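Local coordinates for Epf (Streptococcus pyogenes, PDB 4ES8), which acts as a cell-surface adhesin that binds to cells through an N-terminal domain containing a carbohydrate-binding module beside a fibronectin-like domain, at residues 250-255 and 289-294; 225-230 and 309-314; 242-247 and 266-271; 114-119 and 209-214. One frame throughout, in Å; residues are numbered along the deposited sequence. Where two conformers were deposited one is given.

In the fold
Contacts 1 and 2 belong to the C-terminal β domain, probably the fibronectin-like one, where strands 290-297 and 307-310 lie side by side in one sheet; Leu291 and Val293 of contact 1 pack on Val311 and Phe309 of contact 2. Contact 1 is a regular, partly buried strand pair, whereas contact 2 lies at the surface, where the ladder gives way to a turn, a tyrosine stack and waters. Contact 3, also at the surface, joins two loops of the same domain almost wholly by polar groups. Contact 4, its centre about 34 Å from that of contact 1, is the other strand pair, with a largely buried apolar face, in the large N-terminal β-structure.

Contact 1: 250-255 and 289-294; sequences ISLFNS and EKLKVS
Glu289 OE2 takes two bonds from Ser255, one from the backbone N at 2.8 Å and one from OG, also at 2.8 Å. The donors come from opposite faces of the carboxylate, the N on the anti side and OG from above the plane, while the other oxygen, OE1, accepts from Lys286 N; the carboxylate thus closes the end of an antiparallel strand pair in the four-stranded sheet of the C-terminal domain, probably the fibronectin-like one. Behind this closure, Ser251-Ser294 and Phe253-Lys292 are hydrogen-bonded pairs, with Leu252-Val293 a non-hydrogen-bonded pair between them. The shortest rung runs from Phe253 N to Lys292 O, 2.8 Å.

The two faces differ. On one, Leu252 CD1 rests 3.8 Å from Val293 CG2, and Ile250 CG2 meets Val293 CG1; Leu234 of strand 231-237 packs on both Ile250 and Val293. On the other, Lys292 leaves its strand with CG anti to the backbone N (chi1 -179°) and bends at chi3 (68°), which lays its end over the Phe253 ring. CE makes a CH-pi contact toward the rim, and NZ a cation-pi contact 4.7 Å from the ring centroid, only 8° off the ring normal.

Contact 2: 225-230 and 309-314; sequences AYVGNK and FEVGID
Ala225 and Tyr226 run beside Val311 and Gly312, joined by a single backbone bridge: Gly312 N gives a nearly straight bond to Ala225 O, 2.9 Å, and Val227 N returns a weak one to Gly312 O. The chain then folds away through a type II β turn from Tyr226 to Asn229, with Gly228 at the positive phi. Over one face of the Tyr226 ring lies Asp314, its CA almost above the centre, 3.7 Å from the ring centroid. The Asp314 carboxylate continues across the same ring, stacked over CD2 and CE2, its plane 15° from that of the ring. At the ring's edge stands the Gly312 carbonyl group.

Water 2 ties the turn to this aspartate, accepting from Asn229 ND2 and donating to Asp314 OD2 at 2.6 Å, while Asn229 OD1 accepts from Asn231 N and Asp314 OD1 from Lys316 N. Apolar contacts line the rest. Val311 CG1 lies 3.8 Å from Val227 CG1, Ile313 CD1 touches Val227 CG2, and Ala225 CB meets the edge of the Phe309 ring at CE2, 3.7 Å away. Water 1 accepts from Ala225 N and lies 2.7 Å from Glu310 O, to which it can donate. The contact is a single β-bridge leading into a type II β turn, joining the loop between strands 219-224 and 231-237 to the end of edge strand 307-310 in the probable fibronectin-like domain.

Contact 3: 242-247 and 266-271; sequences RTNFEG and TKDQQN
The side chain of Glu246 lies against that of Lys267, its OE1 3.4 Å from Lys267 CG and equally near CB. This is contact with the aliphatic stem: the lysine, extended with CG anti to the backbone N (chi1 -176°), carries NZ to a salt bridge with Glu183. The same Glu246 OE1 accepts a bond from Asn244 ND2 at 3.0 Å. The bond is nearly straight, uses the anti lone pair, and lies in the amide plane; together with the bond from ND2 to Lys110 O, it holds the rotation of the amide.

With its amide so set, Asn244 turns OD1 toward the second loop and takes Asp268 N at 2.8 Å. OD1 also accepts Glu246 N, two residues on, making an Asx turn. The two N-H groups approach from opposite faces of the amide, both well out of its plane and off the lone-pair directions. Asp268 OD1 meets Asn244 CB, the side chains crossing at about a right angle, and its other oxygen pairs with Lys110. Thr266 to Gln269 form a type II β turn, further braced by Gln269 OE1, which accepts Thr266 N. Alongside, water 3 accepts from Phe245 N and donates to Thr243 O and to Gln269 O, the latter at 2.8 Å, adding a second link between the loops.

Outside the pair, Asp111 and His112 hydrogen-bond to 242-247, so these C-terminal-domain loops also meet residues preceding strand 113-123 of the N-terminal structure. The chemistry is polar and directional: one asparagine oxygen serves both its own turn and the neighbouring loop, while Lys267 and Asp268 direct their charges to Glu183 and Lys110.

Contact 4: 114-119 and 209-214; sequences YKITFE and LKIIDV
Tyr114 faces Asp213 as a non-hydrogen-bonded pair at one end of an antiparallel ladder, whose backbone bonds come from the next pairs. Lys115-Ile212 and Thr117-Lys210 supply two reciprocal pairs of bonds, among them Lys115 N to Ile212 O and Thr117 N to Lys210 O, each 2.9 Å. Between these, Ile116 and Ile211 form a non-hydrogen-bonded pair, their CA atoms only 4.2 Å apart. CA-H...O contacts fill in the ladder, such as Ile211 CA to Lys115 O at 3.3 Å.

Apolar packing gathers on the face carrying Tyr114, Ile116 and Ile211. Ile211 extends with CG1 anti to the backbone N (chi1 -178°), bringing CD1 to 3.7 Å from Ile116 CG1 and 3.8 Å from Tyr114 CB. These are neighbouring inner strands of a seven-stranded antiparallel sheet in the N-terminal β-structure; Leu188 of strand 186-194, from the other large sheet, packs on Ile116 and Phe118. The opposite face bears Lys115, Thr117, Lys210 and Ile212, where Thr117 OG1 lies beside Lys210 CB.

Polar side-chain contacts collect at the end where strand 202-213 stops. Asp213 crosses the Tyr114 ring at a slant, CB 3.7 Å from CE1, with carboxylate and ring planes 55° apart. Water 4 joins the two, 2.7 Å from Tyr114 OH and donating to Asp213 OD2. Asp213 OD1 and OD2 also bond to Thr215 OG1 and His112 ND1, and Tyr114 OH to Ile109 N.

Contact 1: 250-255 and 289-294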
loop_
_atom_site.group_PDB
_atom_site.type_symbol
_atom_site.label_atom_id
_atom_site.label_comp_id
_atom_site.label_asym_id
_atom_site.label_seq_id
_atom_site.Cartn_x
_atom_site.Cartn_y
_atom_site.Cartn_z
ATOM N N ILE A 250 14.299 -10.061 12.722
ATOM C CA ILE A 250 15.756 -10.190 12.847
ATOM C C ILE A 250 16.117 -11.550 13.452
ATOM O O ILE A 250 15.684 -11.837 14.567
ATOM C CB ILE A 250 16.351 -9.051 13.719
ATOM C CG1 ILE A 250 15.985 -7.649 13.161
ATOM C CG2 ILE A 250 17.877 -9.226 13.846
ATOM C CD1 ILE A 250 16.241 -6.529 14.154
ATOM N N SER A 251 16.940 -12.343 12.755
ATOM C CA SER A 251 17.444 -13.617 13.285
ATOM C C SER A 251 18.931 -13.468 13.550
ATOM O O SER A 251 19.659 -12.989 12.674
ATOM C CB SER A 251 17.180 -14.750 12.302
ATOM O OG SER A 251 15.781 -14.950 12.183
ATOM N N LEU A 252 19.370 -13.801 14.777
ATOM C CA LEU A 252 20.788 -13.695 15.178
ATOM C C LEU A 252 21.341 -15.084 15.382
ATOM O O LEU A 252 20.719 -15.882 16.083
ATOM C CB LEU A 252 20.890 -12.884 16.476
ATOM C CG LEU A 252 22.284 -12.768 17.101
ATOM C CD1 LEU A 252 23.185 -11.876 16.244
ATOM C CD2 LEU A 252 22.187 -12.162 18.516
ATOM N N PHE A 253 22.489 -15.380 14.761
ATOM C CA PHE A 253 23.103 -16.720 14.839
ATOM C C PHE A 253 24.524 -16.626 15.308
ATOM O O PHE A 253 25.182 -15.611 15.060
ATOM C CB PHE A 253 23.143 -17.370 13.446
ATOM C CG PHE A 253 21.843 -17.486 12.698
ATOM C CD1 PHE A 253 21.316 -16.390 12.014
ATOM C CD2 PHE A 253 21.198 -18.712 12.586
ATOM C CE1 PHE A 253 20.128 -16.508 11.293
ATOM C CE2 PHE A 253 20.014 -18.835 11.856
ATOM C CZ PHE A 253 19.482 -17.731 11.223
ATOM N N ASN A 254 25.036 -17.705 15.912
ATOM C CA ASN A 254 26.452 -17.716 16.291
ATOM C C ASN A 254 27.296 -18.142 15.076
ATOM O O ASN A 254 26.740 -18.425 14.006
ATOM C CB ASN A 254 26.713 -18.603 17.526
ATOM C CG ASN A 254 26.453 -20.080 17.329
ATOM O OD1 ASN A 254 26.351 -20.589 16.216
ATOM N ND2 ASN A 254 26.360 -20.816 18.437
ATOM N N SER A 255 28.631 -18.210 15.234
ATOM C CA SER A 255 29.513 -18.539 14.084
ATOM C C SER A 255 29.330 -19.972 13.573
ATOM O O SER A 255 29.734 -20.260 12.445
ATOM C CB SER A 255 30.974 -18.292 14.438
ATOM O OG SER A 255 31.361 -19.121 15.525
ATOM N N GLU A 289 34.238 -13.667 17.810
ATOM C CA GLU A 289 33.305 -14.559 17.105
ATOM C C GLU A 289 32.469 -13.785 16.090
ATOM O O GLU A 289 31.951 -12.726 16.434
ATOM C CB GLU A 289 32.356 -15.262 18.084
ATOM C CG GLU A 289 31.507 -16.306 17.394
ATOM C CD GLU A 289 30.684 -17.220 18.275
ATOM O OE1 GLU A 289 30.730 -17.088 19.521
ATOM O OE2 GLU A 289 30.005 -18.100 17.703
ATOM N N LYS A 290 32.350 -14.317 14.860
ATOM C CA LYS A 290 31.553 -13.693 13.818
ATOM C C LYS A 290 30.112 -14.148 13.946
ATOM O O LYS A 290 29.767 -15.269 13.575
ATOM C CB LYS A 290 32.095 -14.038 12.418
ATOM C CG LYS A 290 33.373 -13.301 12.051
ATOM C CD LYS A 290 33.900 -13.744 10.674
ATOM C CE LYS A 290 33.136 -13.156 9.505
ATOM N NZ LYS A 290 33.581 -13.738 8.209
ATOM N N LEU A 291 29.263 -13.278 14.473
ATOM C CA LEU A 291 27.840 -13.574 14.560
ATOM C C LEU A 291 27.187 -13.203 13.242
ATOM O O LEU A 291 27.685 -12.322 12.539
ATOM C CB LEU A 291 27.172 -12.806 15.712
ATOM C CG LEU A 291 27.805 -12.985 17.113
ATOM C CD1 LEU A 291 27.072 -12.146 18.149
ATOM C CD2 LEU A 291 27.805 -14.468 17.554
ATOM N N LYS A 292 26.067 -13.854 12.915
ATOM C CA LYS A 292 25.352 -13.597 11.668
ATOM C C LYS A 292 23.979 -13.034 11.956
ATOM O O LYS A 292 23.283 -13.495 12.878
ATOM C CB LYS A 292 25.219 -14.894 10.853
ATOM C CG LYS A 292 24.493 -14.740 9.511
ATOM C CD LYS A 292 24.502 -16.032 8.683
ATOM C CE LYS A 292 23.680 -17.159 9.283
ATOM N NZ LYS A 292 23.612 -18.322 8.353
ATOM N N VAL A 293 23.579 -12.057 11.139
ATOM C CA VAL A 293 22.247 -11.467 11.211
ATOM C C VAL A 293 21.576 -11.645 9.851
ATOM O O VAL A 293 22.164 -11.289 8.829
ATOM C CB VAL A 293 22.285 -9.978 11.629
ATOM C CG1 VAL A 293 20.902 -9.342 11.500
ATOM C CG2 VAL A 293 22.812 -9.824 13.059
ATOM N N SER A 294 20.341 -12.165 9.855
ATOM C CA SER A 294 19.496 -12.286 8.661
ATOM C C SER A 294 18.191 -11.552 8.949
ATOM O O SER A 294 17.612 -11.761 10.008
ATOM C CB SER A 294 19.242 -13.747 8.315
ATOM O OG SER A 294 18.360 -13.830 7.204
#

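Contact 2: 225-230 and 309-314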
loop_
_atom_site.group_PDB
_atom_site.type_symbol
_atom_site.label_atom_id
_atom_site.label_comp_id
_atom_site.label_asym_id
_atom_site.label_seq_id
_atom_site.Cartn_x
_atom_site.Cartn_y
_atom_site.Cartn_z
ATOM N N ALA A 225 28.086 -6.777 20.572
ATOM C CA ALA A 225 27.973 -7.940 21.430
ATOM C C ALA A 225 29.276 -8.114 22.173
ATOM O O ALA A 225 30.343 -7.983 21.567
ATOM C CB ALA A 225 27.666 -9.187 20.606
ATOM N N TYR A 226 29.184 -8.406 23.467
ATOM C CA TYR A 226 30.367 -8.641 24.296
ATOM C C TYR A 226 30.264 -10.000 24.962
ATOM O O TYR A 226 29.173 -10.420 25.354
ATOM C CB TYR A 226 30.526 -7.525 25.359
ATOM C CG TYR A 226 30.525 -6.112 24.806
ATOM C CD1 TYR A 226 31.433 -5.725 23.824
ATOM C CD2 TYR A 226 29.662 -5.145 25.313
ATOM C CE1 TYR A 226 31.452 -4.421 23.329
ATOM C CE2 TYR A 226 29.687 -3.831 24.842
ATOM C CZ TYR A 226 30.587 -3.473 23.854
ATOM O OH TYR A 226 30.599 -2.187 23.373
ATOM N N VAL A 227 31.409 -10.702 25.094
ATOM C CA VAL A 227 31.468 -12.022 25.754
ATOM C C VAL A 227 30.828 -11.951 27.169
ATOM O O VAL A 227 31.030 -10.968 27.879
ATOM C CB VAL A 227 32.929 -12.549 25.828
ATOM C CG1 VAL A 227 33.393 -13.065 24.474
ATOM C CG2 VAL A 227 33.893 -11.474 26.341
ATOM N N GLY A 228 30.007 -12.943 27.509
ATOM C CA GLY A 228 29.321 -13.022 28.799
ATOM C C GLY A 228 28.205 -12.022 29.053
ATOM O O GLY A 228 27.626 -12.015 30.147
ATOM N N ASN A 229 27.864 -11.190 28.037
ATOM C CA ASN A 229 26.825 -10.168 28.131
ATOM C C ASN A 229 25.578 -10.602 27.345
ATOM O O ASN A 229 25.671 -10.929 26.156
ATOM C CB ASN A 229 27.366 -8.829 27.635
ATOM C CG ASN A 229 26.515 -7.624 28.000
ATOM O OD1 ASN A 229 25.282 -7.657 27.954
ATOM N ND2 ASN A 229 27.162 -6.521 28.340
ATOM N N LYS A 230 24.419 -10.636 28.022
ATOM C CA LYS A 230 23.147 -11.059 27.424
ATOM C C LYS A 230 22.577 -10.042 26.436
ATOM O O LYS A 230 21.793 -10.429 25.560
ATOM C CB LYS A 230 22.091 -11.299 28.520
ATOM C CG LYS A 230 22.371 -12.508 29.422
ATOM C CD LYS A 230 21.328 -12.686 30.542
ATOM C CE LYS A 230 21.386 -11.637 31.635
ATOM N NZ LYS A 230 22.638 -11.718 32.436
ATOM N N PHE A 309 29.066 -9.559 12.107
ATOM C CA PHE A 309 29.784 -8.645 12.971
ATOM C C PHE A 309 30.491 -9.470 14.021
ATOM O O PHE A 309 30.048 -10.578 14.344
ATOM C CB PHE A 309 28.875 -7.556 13.596
ATOM C CG PHE A 309 27.911 -8.036 14.655
ATOM C CD1 PHE A 309 26.679 -8.585 14.302
ATOM C CD2 PHE A 309 28.218 -7.913 16.010
ATOM C CE1 PHE A 309 25.789 -9.037 15.286
ATOM C CE2 PHE A 309 27.307 -8.326 16.994
ATOM C CZ PHE A 309 26.102 -8.887 16.628
ATOM N N GLU A 310 31.580 -8.920 14.566
ATOM C CA GLU A 310 32.330 -9.632 15.593
ATOM C C GLU A 310 31.906 -9.294 16.993
ATOM O O GLU A 310 31.646 -8.135 17.309
ATOM C CB GLU A 310 33.823 -9.304 15.475
ATOM C CG GLU A 310 34.527 -10.063 14.359
ATOM C CD GLU A 310 36.019 -9.800 14.251
ATOM O OE1 GLU A 310 36.610 -9.254 15.213
ATOM O OE2 GLU A 310 36.604 -10.164 13.205
ATOM N N VAL A 311 31.952 -10.302 17.863
ATOM C CA VAL A 311 31.830 -10.143 19.313
ATOM C C VAL A 311 33.124 -9.442 19.750
ATOM O O VAL A 311 34.194 -9.757 19.233
ATOM C CB VAL A 311 31.661 -11.519 20.023
ATOM C CG1 VAL A 311 31.709 -11.392 21.550
ATOM C CG2 VAL A 311 30.397 -12.242 19.590
ATOM N N GLY A 312 33.037 -8.513 20.675
ATOM C CA GLY A 312 34.243 -7.853 21.162
ATOM C C GLY A 312 34.391 -7.974 22.662
ATOM O O GLY A 312 33.675 -8.739 23.313
ATOM N N ILE A 313 35.374 -7.255 23.194
ATOM C CA ILE A 313 35.647 -7.112 24.624
ATOM C C ILE A 313 35.045 -5.759 25.005
ATOM O O ILE A 313 35.328 -4.770 24.327
ATOM C CB ILE A 313 37.181 -7.222 24.932
ATOM C CG1 ILE A 313 37.793 -8.583 24.473
ATOM C CG2 ILE A 313 37.510 -6.900 26.407
ATOM C CD1 ILE A 313 37.222 -9.912 25.152
ATOM N N ASP A 314 34.186 -5.725 26.037
ATOM C CA ASP A 314 33.519 -4.508 26.515
ATOM C C ASP A 314 34.562 -3.401 26.796
ATOM O O ASP A 314 35.412 -3.587 27.671
ATOM C CB ASP A 314 32.677 -4.814 27.769
ATOM C CG ASP A 314 31.695 -3.727 28.179
ATOM O OD1 ASP A 314 31.965 -2.534 27.891
ATOM O OD2 ASP A 314 30.687 -4.060 28.831
HETATM O O HOH W 1 30.412 -6.215 18.795
HETATM O O HOH W 2 29.994 -6.527 29.257
#

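Contact 3: 242-247 and 266-271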
loop_
_atom_site.group_PDB
_atom_site.type_symbol
_atom_site.label_atom_id
_atom_site.label_comp_id
_atom_site.label_asym_id
_atom_site.label_seq_id
_atom_site.Cartn_x
_atom_site.Cartn_y
_atom_site.Cartn_z
ATOM N N ARG A 242 13.833 3.974 4.172
ATOM C CA ARG A 242 12.862 3.541 5.191
ATOM C C ARG A 242 13.320 3.992 6.560
ATOM O O ARG A 242 14.515 3.826 6.870
ATOM C CB ARG A 242 12.782 1.999 5.263
ATOM C CG ARG A 242 11.961 1.232 4.270
ATOM C CD ARG A 242 12.002 -0.235 4.717
ATOM N NE ARG A 242 11.162 -0.527 5.889
ATOM C CZ ARG A 242 11.127 -1.707 6.513
ATOM N NH1 ARG A 242 11.875 -2.712 6.088
ATOM N NH2 ARG A 242 10.317 -1.895 7.549
ATOM N N THR A 243 12.420 4.461 7.412
ATOM C CA THR A 243 12.759 4.819 8.790
ATOM C C THR A 243 11.868 4.026 9.752
ATOM O O THR A 243 12.234 3.897 10.930
ATOM C CB THR A 243 12.694 6.327 9.036
ATOM O OG1 THR A 243 11.353 6.785 8.865
ATOM C CG2 THR A 243 13.686 7.116 8.162
ATOM N N ASN A 244 10.734 3.471 9.277
ATOM C CA ASN A 244 9.912 2.622 10.142
ATOM C C ASN A 244 10.277 1.183 9.842
ATOM O O ASN A 244 9.863 0.659 8.804
ATOM C CB ASN A 244 8.391 2.850 9.950
ATOM C CG ASN A 244 7.558 1.934 10.828
ATOM O OD1 ASN A 244 8.047 1.401 11.833
ATOM N ND2 ASN A 244 6.277 1.735 10.507
ATOM N N PHE A 245 11.038 0.537 10.740
ATOM C CA PHE A 245 11.484 -0.827 10.479
ATOM C C PHE A 245 10.477 -1.878 10.930
ATOM O O PHE A 245 10.775 -3.069 10.867
ATOM C CB PHE A 245 12.870 -1.069 11.084
ATOM C CG PHE A 245 13.890 -0.137 10.474
ATOM C CD1 PHE A 245 14.053 -0.066 9.096
ATOM C CD2 PHE A 245 14.674 0.677 11.276
ATOM C CE1 PHE A 245 15.000 0.797 8.528
ATOM C CE2 PHE A 245 15.632 1.539 10.705
ATOM C CZ PHE A 245 15.777 1.590 9.338
ATOM N N GLU A 246 9.254 -1.430 11.300
ATOM C CA GLU A 246 8.151 -2.307 11.692
ATOM C C GLU A 246 7.993 -3.489 10.744
ATOM O O GLU A 246 7.963 -3.312 9.511
ATOM C CB GLU A 246 6.867 -1.476 11.677
ATOM C CG GLU A 246 5.624 -2.207 12.124
ATOM C CD GLU A 246 4.383 -1.336 12.197
ATOM O OE1 GLU A 246 4.459 -0.122 11.905
ATOM O OE2 GLU A 246 3.314 -1.898 12.507
ATOM N N GLY A 247 7.849 -4.675 11.323
ATOM C CA GLY A 247 7.601 -5.881 10.536
ATOM C C GLY A 247 8.839 -6.659 10.146
ATOM O O GLY A 247 8.718 -7.783 9.653
ATOM N N THR A 266 8.979 -3.523 16.115
ATOM C CA THR A 266 7.661 -2.950 16.306
ATOM C C THR A 266 7.583 -1.562 15.651
ATOM O O THR A 266 8.577 -1.049 15.120
ATOM C CB THR A 266 7.333 -2.905 17.816
ATOM O OG1 THR A 266 8.382 -2.178 18.475
ATOM C CG2 THR A 266 7.220 -4.308 18.431
ATOM N N LYS A 267 6.385 -0.947 15.705
ATOM C CA LYS A 267 6.130 0.330 15.035
ATOM C C LYS A 267 7.062 1.425 15.521
ATOM O O LYS A 267 7.082 1.748 16.720
ATOM C CB LYS A 267 4.670 0.761 15.233
ATOM C CG LYS A 267 4.333 2.041 14.474
ATOM C CD LYS A 267 2.867 2.415 14.608
ATOM C CE LYS A 267 2.606 3.673 13.805
ATOM N NZ LYS A 267 1.168 4.064 13.824
ATOM N N ASP A 268 7.808 2.018 14.571
ATOM C CA ASP A 268 8.759 3.118 14.802
ATOM C C ASP A 268 9.798 2.810 15.912
ATOM O O ASP A 268 10.244 3.718 16.626
ATOM C CB ASP A 268 8.029 4.426 15.132
ATOM C CG ASP A 268 7.286 4.998 13.953
ATOM O OD1 ASP A 268 7.854 4.998 12.841
ATOM O OD2 ASP A 268 6.134 5.442 14.143
ATOM N N GLN A 269 10.156 1.533 16.066
ATOM C CA GLN A 269 11.134 1.127 17.074
ATOM C C GLN A 269 12.457 1.758 16.740
ATOM O O GLN A 269 12.943 1.657 15.604
ATOM C CB GLN A 269 11.247 -0.406 17.158
ATOM C CG GLN A 269 12.034 -0.860 18.390
ATOM C CD GLN A 269 12.144 -2.353 18.556
ATOM O OE1 GLN A 269 11.465 -3.153 17.879
ATOM N NE2 GLN A 269 12.978 -2.757 19.519
ATOM N N GLN A 270 13.041 2.428 17.725
ATOM C CA GLN A 270 14.277 3.155 17.510
ATOM C C GLN A 270 15.527 2.339 17.748
ATOM O O GLN A 270 15.530 1.384 18.527
ATOM C CB GLN A 270 14.310 4.408 18.397
ATOM C CG GLN A 270 13.181 5.391 18.032
ATOM C CD GLN A 270 13.290 5.862 16.590
ATOM O OE1 GLN A 270 14.270 6.496 16.194
ATOM N NE2 GLN A 270 12.331 5.475 15.751
ATOM N N ASN A 271 16.586 2.728 17.031
ATOM C CA ASN A 271 17.901 2.130 17.185
ATOM C C ASN A 271 18.481 2.477 18.572
ATOM O O ASN A 271 18.268 3.590 19.063
ATOM C CB ASN A 271 18.846 2.602 16.093
ATOM C CG ASN A 271 18.675 1.880 14.795
ATOM O OD1 ASN A 271 18.389 0.674 14.759
ATOM N ND2 ASN A 271 18.880 2.589 13.692
HETATM O O HOH W 3 11.680 2.029 13.125
#

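Contact 4: 114-119 and 209-214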
loop_
_atom_site.group_PDB
_atom_site.type_symbol
_atom_site.label_atom_id
_atom_site.label_comp_id
_atom_site.label_asym_id
_atom_site.label_seq_id
_atom_site.Cartn_x
_atom_site.Cartn_y
_atom_site.Cartn_z
ATOM N N TYR A 114 4.463 -0.372 -1.514
ATOM C CA TYR A 114 3.417 -1.240 -2.038
ATOM C C TYR A 114 3.395 -1.216 -3.551
ATOM O O TYR A 114 3.848 -0.241 -4.176
ATOM C CB TYR A 114 2.045 -0.831 -1.479
ATOM C CG TYR A 114 1.963 -1.056 0.017
ATOM C CD1 TYR A 114 1.608 -2.300 0.533
ATOM C CD2 TYR A 114 2.324 -0.051 0.918
ATOM C CE1 TYR A 114 1.584 -2.533 1.912
ATOM C CE2 TYR A 114 2.310 -0.274 2.299
ATOM C CZ TYR A 114 1.947 -1.516 2.788
ATOM O OH TYR A 114 1.938 -1.724 4.150
ATOM N N LYS A 115 2.888 -2.311 -4.127
ATOM C CA LYS A 115 2.754 -2.476 -5.570
ATOM C C LYS A 115 1.319 -2.841 -5.890
ATOM O O LYS A 115 0.869 -3.918 -5.490
ATOM C CB LYS A 115 3.714 -3.561 -6.096
ATOM C CG LYS A 115 3.546 -3.879 -7.589
ATOM C CD LYS A 115 4.292 -5.158 -7.992
ATOM C CE LYS A 115 4.271 -5.360 -9.494
ATOM N NZ LYS A 115 5.000 -6.591 -9.910
ATOM N N ILE A 116 0.618 -1.955 -6.588
ATOM C CA ILE A 116 -0.752 -2.183 -7.040
ATOM C C ILE A 116 -0.688 -2.637 -8.482
ATOM O O ILE A 116 0.065 -2.061 -9.289
ATOM C CB ILE A 116 -1.581 -0.882 -6.929
ATOM C CG1 ILE A 116 -1.848 -0.462 -5.491
ATOM C CG2 ILE A 116 -2.888 -0.968 -7.745
ATOM C CD1 ILE A 116 -2.479 0.966 -5.389
ATOM N N THR A 117 -1.504 -3.649 -8.834
ATOM C CA THR A 117 -1.622 -4.092 -10.219
ATOM C C THR A 117 -3.090 -4.205 -10.536
ATOM O O THR A 117 -3.889 -4.532 -9.662
ATOM C CB THR A 117 -0.885 -5.415 -10.467
ATOM O OG1 THR A 117 -1.358 -6.420 -9.564
ATOM C CG2 THR A 117 0.635 -5.273 -10.327
ATOM N N PHE A 118 -3.461 -3.921 -11.784
ATOM C CA PHE A 118 -4.845 -4.084 -12.231
ATOM C C PHE A 118 -4.864 -4.074 -13.720
ATOM O O PHE A 118 -3.836 -3.800 -14.337
ATOM C CB PHE A 118 -5.790 -2.997 -11.662
ATOM C CG PHE A 118 -5.423 -1.573 -12.027
ATOM C CD1 PHE A 118 -4.445 -0.891 -11.322
ATOM C CD2 PHE A 118 -6.053 -0.923 -13.084
ATOM C CE1 PHE A 118 -4.106 0.429 -11.667
ATOM C CE2 PHE A 118 -5.693 0.382 -13.447
ATOM C CZ PHE A 118 -4.729 1.056 -12.732
ATOM N N GLU A 119 -6.034 -4.345 -14.299
ATOM C CA GLU A 119 -6.169 -4.264 -15.743
ATOM C C GLU A 119 -6.995 -3.049 -16.090
ATOM O O GLU A 119 -8.100 -2.884 -15.561
ATOM C CB GLU A 119 -6.854 -5.523 -16.306
ATOM C CG GLU A 119 -6.070 -6.799 -16.058
ATOM C CD GLU A 119 -6.728 -8.005 -16.690
ATOM O OE1 GLU A 119 -6.900 -8.013 -17.931
ATOM O OE2 GLU A 119 -7.025 -8.965 -15.946
ATOM N N LEU A 209 -8.056 -6.078 -9.490
ATOM C CA LEU A 209 -7.225 -5.222 -8.647
ATOM C C LEU A 209 -6.497 -6.042 -7.586
ATOM O O LEU A 209 -7.095 -6.913 -6.942
ATOM C CB LEU A 209 -8.097 -4.135 -8.007
ATOM C CG LEU A 209 -8.969 -3.358 -9.016
ATOM C CD1 LEU A 209 -10.440 -3.402 -8.651
ATOM C CD2 LEU A 209 -8.495 -1.960 -9.207
ATOM N N LYS A 210 -5.202 -5.777 -7.416
ATOM C CA LYS A 210 -4.363 -6.462 -6.416
ATOM C C LYS A 210 -3.404 -5.457 -5.818
ATOM O O LYS A 210 -3.041 -4.495 -6.497
ATOM C CB LYS A 210 -3.545 -7.621 -7.042
ATOM C CG LYS A 210 -4.344 -8.850 -7.483
ATOM C CD LYS A 210 -3.418 -9.854 -8.206
ATOM C CE LYS A 210 -4.240 -10.835 -9.009
ATOM N NZ LYS A 210 -3.418 -11.979 -9.488
ATOM N N ILE A 211 -2.956 -5.687 -4.568
ATOM C CA ILE A 211 -1.915 -4.855 -3.966
ATOM C C ILE A 211 -1.091 -5.740 -3.053
ATOM O O ILE A 211 -1.657 -6.512 -2.276
ATOM C CB ILE A 211 -2.420 -3.579 -3.251
ATOM C CG1 ILE A 211 -1.250 -2.737 -2.691
ATOM C CG2 ILE A 211 -3.471 -3.898 -2.160
ATOM C CD1 ILE A 211 -1.687 -1.427 -1.972
ATOM N N ILE A 212 0.234 -5.606 -3.099
ATOM C CA ILE A 212 1.109 -6.376 -2.211
ATOM C C ILE A 212 2.153 -5.471 -1.621
ATOM O O ILE A 212 2.512 -4.445 -2.225
ATOM C CB ILE A 212 1.794 -7.569 -2.928
ATOM C CG1 ILE A 212 2.610 -7.120 -4.168
ATOM C CG2 ILE A 212 0.734 -8.637 -3.291
ATOM C CD1 ILE A 212 3.702 -8.138 -4.589
ATOM N N ASP A 213 2.629 -5.842 -0.438
ATOM C CA ASP A 213 3.731 -5.145 0.202
ATOM C C ASP A 213 5.023 -5.567 -0.507
ATOM O O ASP A 213 5.241 -6.764 -0.704
ATOM C CB ASP A 213 3.736 -5.515 1.688
ATOM C CG ASP A 213 4.666 -4.668 2.531
ATOM O OD1 ASP A 213 5.790 -4.410 2.091
ATOM O OD2 ASP A 213 4.255 -4.260 3.633
ATOM N N VAL A 214 5.853 -4.590 -0.933
ATOM C CA VAL A 214 7.126 -4.910 -1.615
ATOM C C VAL A 214 8.304 -4.250 -0.884
ATOM O O VAL A 214 9.380 -4.060 -1.464
ATOM C CB VAL A 214 7.095 -4.504 -3.106
ATOM C CG1 VAL A 214 6.128 -5.388 -3.879
ATOM C CG2 VAL A 214 6.758 -3.022 -3.277
HETATM O O HOH W 4 1.830 -4.313 4.795
#